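Long-range contact in fructose-2,6-bisphosphatase TIGAR B (Danio rerio, PDB 3E9D), which probably hydrolyses fructose 2,6-bisphosphate to fructose 6-phosphate and phosphate, thereby restraining glycolysis and favouring the pentose phosphate pathway: residues 39-44 against 68-72. Numbering follows the deposited sequence.
Sequences AAAAGR and IILGN
N72 turns its CB onto the backbone of G43, 3.6 Å from G43 C, while G43 CA comes within 3.8 Å of I69 CA. This closeness depends on the missing side chain: a CB on G43 would point at the other helix, clash with N72 CB and sit tightly against I68 O and I69 CA. N72 CG stands anti to the carbonyl carbon (chi1 -82°), which turns the amide back toward I68, one turn earlier in the chain. Its ND2 donates to I68 O at 2.8 Å in a nearly straight bond (166°); I68 O sits almost in the plane of the N72 amide, while ND2 comes in tilted from the plane of the I68 carbonyl. N72 N approaches that same oxygen from the other face, so two donors of one residue grip it. Helices 33-45 and 60-71 here pack against each other within the alpha/beta fold of the histidine phosphatase superfamily, and A39 brings the contact to about 8 Å, side chain to side chain, from H11, the active-site histidine that carries the phosphoryl group in the tele-phosphohistidine intermediate. I68 CG2 rests on the peptide link joining A39 to A40, 3.5 Å from A40 N, while L31 touches I68 from outside the pair. Beside it, I69 lays CG1 against A39 O and CD1 against A42 CB. Two waters complete the join: one donates to both G43 O and I69 O, the other donates to N72 OD1 at 2.7 Å and accepts from R44 NH1 in the guanidinium plane. With an alanine here instead of N72, I68 O would probably lose its side-chain donor and the water held by R44 its amide partner.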
ATOM      1  N   ALA A  39       9.242   1.183  12.109  1.00 18.29           N
ATOM      2  CA  ALA A  39       8.965  -0.158  11.560  1.00 18.04           C
ATOM      3  C   ALA A  39       8.688  -1.153  12.670  1.00 17.94           C
ATOM      4  O   ALA A  39       7.785  -1.981  12.553  1.00 18.34           O
ATOM      5  CB  ALA A  39      10.126  -0.649  10.677  1.00 16.72           C
ATOM      6  N   ALA A  40       9.470  -1.078  13.747  1.00 17.98           N
ATOM      7  CA  ALA A  40       9.274  -1.953  14.908  1.00 17.46           C
ATOM      8  C   ALA A  40       7.921  -1.702  15.592  1.00 17.69           C
ATOM      9  O   ALA A  40       7.225  -2.655  15.999  1.00 17.57           O
ATOM     10  CB  ALA A  40      10.436  -1.794  15.898  1.00 17.45           C
ATOM     11  N   ALA A  41       7.541  -0.429  15.682  1.00 16.70           N
ATOM     12  CA  ALA A  41       6.256  -0.037  16.253  1.00 16.96           C
ATOM     13  C   ALA A  41       5.100  -0.539  15.392  1.00 16.62           C
ATOM     14  O   ALA A  41       4.087  -1.000  15.925  1.00 16.52           O
ATOM     15  CB  ALA A  41       6.171   1.517  16.449  1.00 16.58           C
ATOM     16  N   ALA A  42       5.252  -0.465  14.066  1.00 16.45           N
ATOM     17  CA  ALA A  42       4.235  -1.023  13.168  1.00 16.57           C
ATOM     18  C   ALA A  42       4.216  -2.546  13.302  1.00 16.52           C
ATOM     19  O   ALA A  42       3.149  -3.147  13.267  1.00 17.34           O
ATOM     20  CB  ALA A  42       4.473  -0.605  11.687  1.00 15.67           C
ATOM     21  N   GLY A  43       5.382  -3.161  13.466  1.00 15.92           N
ATOM     22  CA  GLY A  43       5.452  -4.625  13.621  1.00 16.51           C
ATOM     23  C   GLY A  43       4.763  -5.112  14.890  1.00 17.09           C
ATOM     24  O   GLY A  43       4.012  -6.102  14.869  1.00 17.32           O
ATOM     25  N   ARG A  44       5.034  -4.423  16.000  1.00 16.59           N
ATOM     26  CA  ARG A  44       4.307  -4.654  17.261  1.00 16.95           C
ATOM     27  C   ARG A  44       2.782  -4.438  17.119  1.00 16.96           C
ATOM     28  O   ARG A  44       1.994  -5.202  17.638  1.00 16.12           O
ATOM     29  CB  ARG A  44       4.853  -3.736  18.349  1.00 16.49           C
ATOM     30  CG  ARG A  44       6.249  -4.132  18.810  1.00 16.65           C
ATOM     31  CD  ARG A  44       6.618  -3.427  20.128  1.00 16.69           C
ATOM     32  NE  ARG A  44       6.717  -1.974  19.953  1.00 14.29           N
ATOM     33  CZ  ARG A  44       7.802  -1.334  19.536  1.00 14.37           C
ATOM     34  NH1 ARG A  44       8.917  -1.992  19.230  1.00 13.69           N
ATOM     35  NH2 ARG A  44       7.773  -0.016  19.445  1.00 14.64           N
ATOM     36  N   ILE A  68      11.206  -6.165   9.298  1.00 17.98           N
ATOM     37  CA  ILE A  68      11.007  -5.818  10.706  1.00 17.54           C
ATOM     38  C   ILE A  68       9.575  -6.110  11.132  1.00 17.21           C
ATOM     39  O   ILE A  68       9.333  -6.587  12.239  1.00 17.63           O
ATOM     40  CB  ILE A  68      11.416  -4.363  10.984  1.00 17.40           C
ATOM     41  CG1 ILE A  68      12.949  -4.259  10.934  1.00 18.62           C
ATOM     42  CG2 ILE A  68      10.930  -3.896  12.374  1.00 17.25           C
ATOM     43  CD1 ILE A  68      13.454  -2.855  10.602  1.00 18.22           C
ATOM     44  N   ILE A  69       8.621  -5.846  10.253  1.00 16.56           N
ATOM     45  CA  ILE A  69       7.238  -6.142  10.568  1.00 17.39           C
ATOM     46  C   ILE A  69       7.040  -7.655  10.758  1.00 17.40           C
ATOM     47  O   ILE A  69       6.406  -8.091  11.723  1.00 17.42           O
ATOM     48  CB  ILE A  69       6.282  -5.546   9.502  1.00 17.70           C
ATOM     49  CG1 ILE A  69       6.217  -4.004   9.681  1.00 17.24           C
ATOM     50  CG2 ILE A  69       4.907  -6.175   9.603  1.00 16.48           C
ATOM     51  CD1 ILE A  69       5.583  -3.263   8.501  1.00 19.76           C
ATOM     52  N   LEU A  70       7.612  -8.446   9.861  1.00 17.72           N
ATOM     53  CA  LEU A  70       7.460  -9.901   9.947  1.00 18.66           C
ATOM     54  C   LEU A  70       8.253 -10.477  11.128  1.00 18.32           C
ATOM     55  O   LEU A  70       7.778 -11.361  11.790  1.00 18.38           O
ATOM     56  CB  LEU A  70       7.858 -10.579   8.643  1.00 18.68           C
ATOM     57  CG  LEU A  70       6.843 -10.420   7.501  1.00 21.64           C
ATOM     58  CD1 LEU A  70       7.495 -10.914   6.218  1.00 21.53           C
ATOM     59  CD2 LEU A  70       5.548 -11.187   7.784  1.00 23.07           C
ATOM     60  N   GLY A  71       9.437  -9.935  11.404  1.00 18.57           N
ATOM     61  CA  GLY A  71      10.206 -10.373  12.580  1.00 18.52           C
ATOM     62  C   GLY A  71       9.461 -10.184  13.888  1.00 18.18           C
ATOM     63  O   GLY A  71       9.613 -10.976  14.817  1.00 17.06           O
ATOM     64  N   ASN A  72       8.657  -9.124  13.959  1.00 18.41           N
ATOM     65  CA  ASN A  72       7.832  -8.839  15.139  1.00 18.06           C
ATOM     66  C   ASN A  72       6.503  -9.602  15.190  1.00 18.59           C
ATOM     67  O   ASN A  72       5.795  -9.578  16.205  1.00 17.72           O
ATOM     68  CB  ASN A  72       7.568  -7.343  15.206  1.00 18.59           C
ATOM     69  CG  ASN A  72       8.718  -6.591  15.821  1.00 18.12           C
ATOM     70  OD1 ASN A  72       8.855  -6.542  17.043  1.00 19.44           O
ATOM     71  ND2 ASN A  72       9.562  -6.009  14.983  1.00 18.94           N
TER
HETATM   72  O   HOH W   1       3.813  -7.839  12.796  1.00 16.35           O
HETATM   73  O   HOH W   2       9.601  -4.778  18.890  1.00 14.81           O